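Local coordinates for flavin reductase domain protein, FMN-binding (Shewanella baltica, PDB 3HMZ), which binds flavin mononucleotide and is probably an NAD(P)H-dependent oxidoreductase resembling flavin reductases, at residues V32-N43 / F73-Q83. Sequence-based numbering, arbitrary orientation. Where two conformers were deposited one is given.
Sequences VLVSARSQGIDN and FIEQSGMFVIQ. With FMN (flavin mononucleotide), chain B.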
# COMPACT_ATOMS: atom_id res chain seq x y z
N VAL A 32 -5.45 -5.44 -4.30
CA VAL A 32 -5.92 -6.76 -3.96
C VAL A 32 -7.35 -6.99 -4.34
O VAL A 32 -8.06 -6.06 -4.74
CB VAL A 32 -5.75 -7.02 -2.43
CG1 VAL A 32 -4.29 -6.77 -2.00
CG2 VAL A 32 -6.67 -6.13 -1.59
N LEU A 33 -7.76 -8.25 -4.24
CA LEU A 33 -9.19 -8.61 -4.29
C LEU A 33 -9.60 -8.98 -2.87
O LEU A 33 -8.89 -9.70 -2.18
CB LEU A 33 -9.49 -9.75 -5.25
CG LEU A 33 -8.89 -9.63 -6.64
CD1 LEU A 33 -9.23 -10.90 -7.42
CD2 LEU A 33 -9.30 -8.37 -7.37
N VAL A 34 -10.73 -8.45 -2.44
CA VAL A 34 -11.34 -8.76 -1.13
C VAL A 34 -12.51 -9.68 -1.42
O VAL A 34 -13.40 -9.37 -2.21
CB VAL A 34 -11.86 -7.49 -0.40
CG1 VAL A 34 -12.37 -7.84 1.02
CG2 VAL A 34 -10.76 -6.38 -0.40
N SER A 35 -12.49 -10.86 -0.81
CA SER A 35 -13.64 -11.78 -0.93
C SER A 35 -14.22 -12.13 0.42
O SER A 35 -13.51 -12.19 1.44
CB SER A 35 -13.24 -13.02 -1.71
OG SER A 35 -12.21 -13.72 -1.03
N ALA A 36 -15.51 -12.45 0.41
CA ALA A 36 -16.23 -12.75 1.64
C ALA A 36 -17.48 -13.55 1.33
O ALA A 36 -17.94 -13.55 0.18
CB ALA A 36 -16.57 -11.43 2.42
N ARG A 37 -17.99 -14.19 2.37
CA ARG A 37 -19.18 -15.00 2.31
C ARG A 37 -20.16 -14.62 3.42
O ARG A 37 -19.75 -14.42 4.56
CB ARG A 37 -18.79 -16.44 2.49
CG ARG A 37 -19.94 -17.46 2.39
CD ARG A 37 -19.36 -18.85 2.49
NE ARG A 37 -18.63 -19.18 1.25
CZ ARG A 37 -17.92 -20.27 1.01
NH1 ARG A 37 -17.76 -21.23 1.91
NH2 ARG A 37 -17.37 -20.41 -0.19
N SER A 38 -21.44 -14.56 3.08
CA SER A 38 -22.46 -14.32 4.11
C SER A 38 -23.71 -15.09 3.70
O SER A 38 -24.18 -14.95 2.56
CB SER A 38 -22.79 -12.86 4.27
OG SER A 38 -23.69 -12.68 5.38
N GLN A 39 -24.20 -15.91 4.64
CA GLN A 39 -25.40 -16.73 4.45
C GLN A 39 -25.32 -17.50 3.12
O GLN A 39 -26.26 -17.55 2.31
CB GLN A 39 -26.66 -15.87 4.63
CG GLN A 39 -26.79 -15.37 6.06
CD GLN A 39 -26.76 -16.50 7.08
OE1 GLN A 39 -26.10 -16.41 8.12
NE2 GLN A 39 -27.46 -17.59 6.77
N GLY A 40 -24.14 -18.09 2.90
CA GLY A 40 -23.86 -18.88 1.71
C GLY A 40 -23.64 -18.20 0.38
O GLY A 40 -23.47 -18.89 -0.63
N ILE A 41 -23.63 -16.88 0.36
CA ILE A 41 -23.46 -16.11 -0.86
C ILE A 41 -22.04 -15.53 -0.79
O ILE A 41 -21.63 -14.99 0.23
CB ILE A 41 -24.46 -14.93 -0.97
CG1 ILE A 41 -25.93 -15.44 -0.84
CG2 ILE A 41 -24.23 -14.17 -2.27
CD1 ILE A 41 -26.33 -16.38 -1.98
N ASP A 42 -21.33 -15.63 -1.90
CA ASP A 42 -19.95 -15.14 -2.03
C ASP A 42 -19.90 -13.84 -2.80
O ASP A 42 -20.74 -13.56 -3.66
CB ASP A 42 -19.11 -16.21 -2.76
CG ASP A 42 -18.90 -17.45 -1.93
OD1 ASP A 42 -18.68 -17.34 -0.72
OD2 ASP A 42 -18.89 -18.57 -2.48
N ASN A 43 -18.87 -13.06 -2.51
CA ASN A 43 -18.63 -11.86 -3.25
C ASN A 43 -17.13 -11.56 -3.30
O ASN A 43 -16.37 -12.04 -2.48
CB ASN A 43 -19.36 -10.65 -2.69
CG ASN A 43 -19.55 -9.56 -3.71
OD1 ASN A 43 -19.47 -9.79 -4.92
ND2 ASN A 43 -19.82 -8.34 -3.22
N PHE A 73 -21.06 -8.07 3.96
CA PHE A 73 -20.73 -9.47 4.23
C PHE A 73 -19.69 -9.61 5.32
O PHE A 73 -19.77 -10.53 6.16
CB PHE A 73 -20.24 -10.15 2.94
CG PHE A 73 -21.31 -10.51 1.96
CD1 PHE A 73 -22.65 -10.06 2.07
CD2 PHE A 73 -20.97 -11.30 0.86
CE1 PHE A 73 -23.59 -10.44 1.13
CE2 PHE A 73 -21.94 -11.66 -0.10
CZ PHE A 73 -23.24 -11.20 0.04
N ILE A 74 -18.67 -8.73 5.27
CA ILE A 74 -17.63 -8.73 6.31
C ILE A 74 -18.18 -8.38 7.70
O ILE A 74 -17.81 -8.99 8.69
CB ILE A 74 -16.44 -7.85 5.89
CG1 ILE A 74 -15.75 -8.55 4.71
CG2 ILE A 74 -15.45 -7.69 7.05
CD1 ILE A 74 -14.64 -7.75 4.02
N GLU A 75 -19.06 -7.39 7.75
CA GLU A 75 -19.69 -6.99 9.01
C GLU A 75 -20.52 -8.12 9.57
O GLU A 75 -20.51 -8.34 10.77
CB GLU A 75 -20.55 -5.76 8.79
CG GLU A 75 -19.74 -4.47 8.55
CD GLU A 75 -20.56 -3.34 7.96
OE1 GLU A 75 -21.63 -3.59 7.36
OE2 GLU A 75 -20.13 -2.17 8.08
N GLN A 76 -21.19 -8.86 8.69
CA GLN A 76 -22.05 -9.96 9.12
C GLN A 76 -21.24 -11.19 9.53
O GLN A 76 -21.53 -11.81 10.53
CB GLN A 76 -23.06 -10.28 8.02
CG GLN A 76 -24.08 -9.18 7.78
CD GLN A 76 -24.90 -9.35 6.50
OE1 GLN A 76 -24.62 -10.21 5.65
NE2 GLN A 76 -25.94 -8.52 6.35
N SER A 77 -20.21 -11.55 8.76
CA SER A 77 -19.46 -12.77 9.04
C SER A 77 -18.17 -12.65 9.86
O SER A 77 -17.72 -13.65 10.42
CB SER A 77 -19.12 -13.45 7.70
OG SER A 77 -18.13 -12.70 7.01
N GLY A 78 -17.56 -11.47 9.84
CA GLY A 78 -16.30 -11.23 10.53
C GLY A 78 -15.07 -11.88 9.94
O GLY A 78 -14.04 -11.99 10.60
N MSE A 79 -15.19 -12.35 8.69
CA MSE A 79 -14.11 -13.07 8.00
C MSE A 79 -14.06 -12.64 6.55
O MSE A 79 -15.06 -12.32 5.94
CB MSE A 79 -14.41 -14.58 8.00
CG MSE A 79 -14.48 -15.27 9.35
SE MSE A 79 -12.76 -15.45 10.20
CE MSE A 79 -11.68 -16.32 8.87
N PHE A 80 -12.85 -12.68 5.98
CA PHE A 80 -12.67 -12.39 4.56
C PHE A 80 -11.32 -12.91 4.11
O PHE A 80 -10.49 -13.32 4.92
CB PHE A 80 -12.86 -10.88 4.25
CG PHE A 80 -11.95 -9.97 5.03
CD1 PHE A 80 -12.31 -9.51 6.31
CD2 PHE A 80 -10.78 -9.46 4.46
CE1 PHE A 80 -11.52 -8.65 7.01
CE2 PHE A 80 -9.98 -8.58 5.16
CZ PHE A 80 -10.35 -8.16 6.45
N VAL A 81 -11.12 -12.87 2.79
CA VAL A 81 -9.84 -13.23 2.20
C VAL A 81 -9.35 -11.99 1.43
O VAL A 81 -10.11 -11.27 0.75
CB VAL A 81 -9.91 -14.44 1.24
CG1 VAL A 81 -8.53 -14.72 0.57
CG2 VAL A 81 -10.43 -15.70 1.97
N ILE A 82 -8.05 -11.74 1.59
CA ILE A 82 -7.30 -10.74 0.79
C ILE A 82 -6.41 -11.56 -0.11
O ILE A 82 -5.69 -12.46 0.33
CB ILE A 82 -6.45 -9.82 1.67
CG1 ILE A 82 -7.36 -8.94 2.55
CG2 ILE A 82 -5.50 -8.95 0.83
CD1 ILE A 82 -8.29 -8.01 1.77
N GLN A 83 -6.47 -11.29 -1.40
CA GLN A 83 -5.67 -12.02 -2.36
C GLN A 83 -5.09 -11.09 -3.41
O GLN A 83 -5.65 -10.05 -3.71
CB GLN A 83 -6.46 -13.19 -3.00
CG GLN A 83 -7.82 -12.82 -3.60
CD GLN A 83 -8.95 -13.42 -2.85
OE1 GLN A 83 -9.12 -14.65 -2.92
NE2 GLN A 83 -9.76 -12.59 -2.18
N1 FMN B . -13.54 0.26 -2.87
C2 FMN B . -13.23 0.35 -1.53
O2 FMN B . -14.14 0.43 -0.71
N3 FMN B . -11.90 0.32 -1.15
C4 FMN B . -10.87 0.24 -2.03
O4 FMN B . -9.69 0.24 -1.59
C4A FMN B . -11.21 0.17 -3.39
N5 FMN B . -10.22 0.07 -4.36
C5A FMN B . -10.52 -0.20 -5.69
C6 FMN B . -9.50 -0.48 -6.62
C7 FMN B . -9.79 -0.72 -7.96
C7M FMN B . -8.70 -1.04 -8.93
C8 FMN B . -11.12 -0.69 -8.38
C8M FMN B . -11.49 -0.94 -9.83
C9 FMN B . -12.12 -0.42 -7.45
C9A FMN B . -11.86 -0.17 -6.10
N10 FMN B . -12.85 0.08 -5.16
C10 FMN B . -12.54 0.18 -3.81
C1' FMN B . -14.32 0.01 -5.50
C2' FMN B . -14.99 -1.33 -5.22
O2' FMN B . -14.19 -2.44 -5.66
C3' FMN B . -16.33 -1.29 -5.96
O3' FMN B . -17.15 -0.29 -5.37
C4' FMN B . -17.02 -2.67 -6.09
O4' FMN B . -17.95 -2.56 -7.16
C5' FMN B . -17.73 -3.13 -4.83
O5' FMN B . -18.37 -4.36 -5.14
P FMN B . -19.48 -4.96 -4.15
O1P FMN B . -20.04 -6.13 -4.93
O2P FMN B . -18.85 -5.34 -2.84
O3P FMN B . -20.51 -3.89 -3.91
O HOH W 1 -16.85 -14.18 4.96
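The Phe73 ring carries Ser38 CB over one face, a CH-pi contact 3.9 Å from the ring centroid and 26° off its normal, while Ala36 O and the carbonyl carbon of Asp42 lie at its edge, near the ring plane. The Phe80 ring has Ile82 CG1 at its edge, and the Arg37 guanidinium holds Asp42 in its plane through the NE–OD1 salt bridge (2.7 Å). Setting CG of Phe73 anti to the carbonyl carbon (chi1 -76°) turns the ring against Ser38, Ile41 and Asn43 of the hairpin 32-43. Past the ring, Ser38 OG donates to Gln76 OE1 (2.7 Å), tilted 21° from the carbonyl plane. The Gln83 amide is another flat group: NE2 gives both hydrogens within the amide plane, one to Ser35 OG at 2.9 Å and one to Leu33 O. NE2 reaches Leu33 O from above its carbonyl plane, while Gln83 N comes in the plane. Outside the segments, Gln83 OE1 accepts from Val126 N, and Ser35 OG is hydrogen-bonded to Pro124 O. On the other side of the sheet, the Ile74 and Val34 side chains cross at about a right angle, CD1 meeting CG1 at 3.8 Å; Ile82 lies side by side with Val34, pointing the same way. Asn43 thus packs CB on Phe73 and donates ND2 to flavin mononucleotide O1P (2.8 Å), placing strand 41-43 at the phosphate, and the buried Gln83 amide has partners at both oxygen and nitrogen.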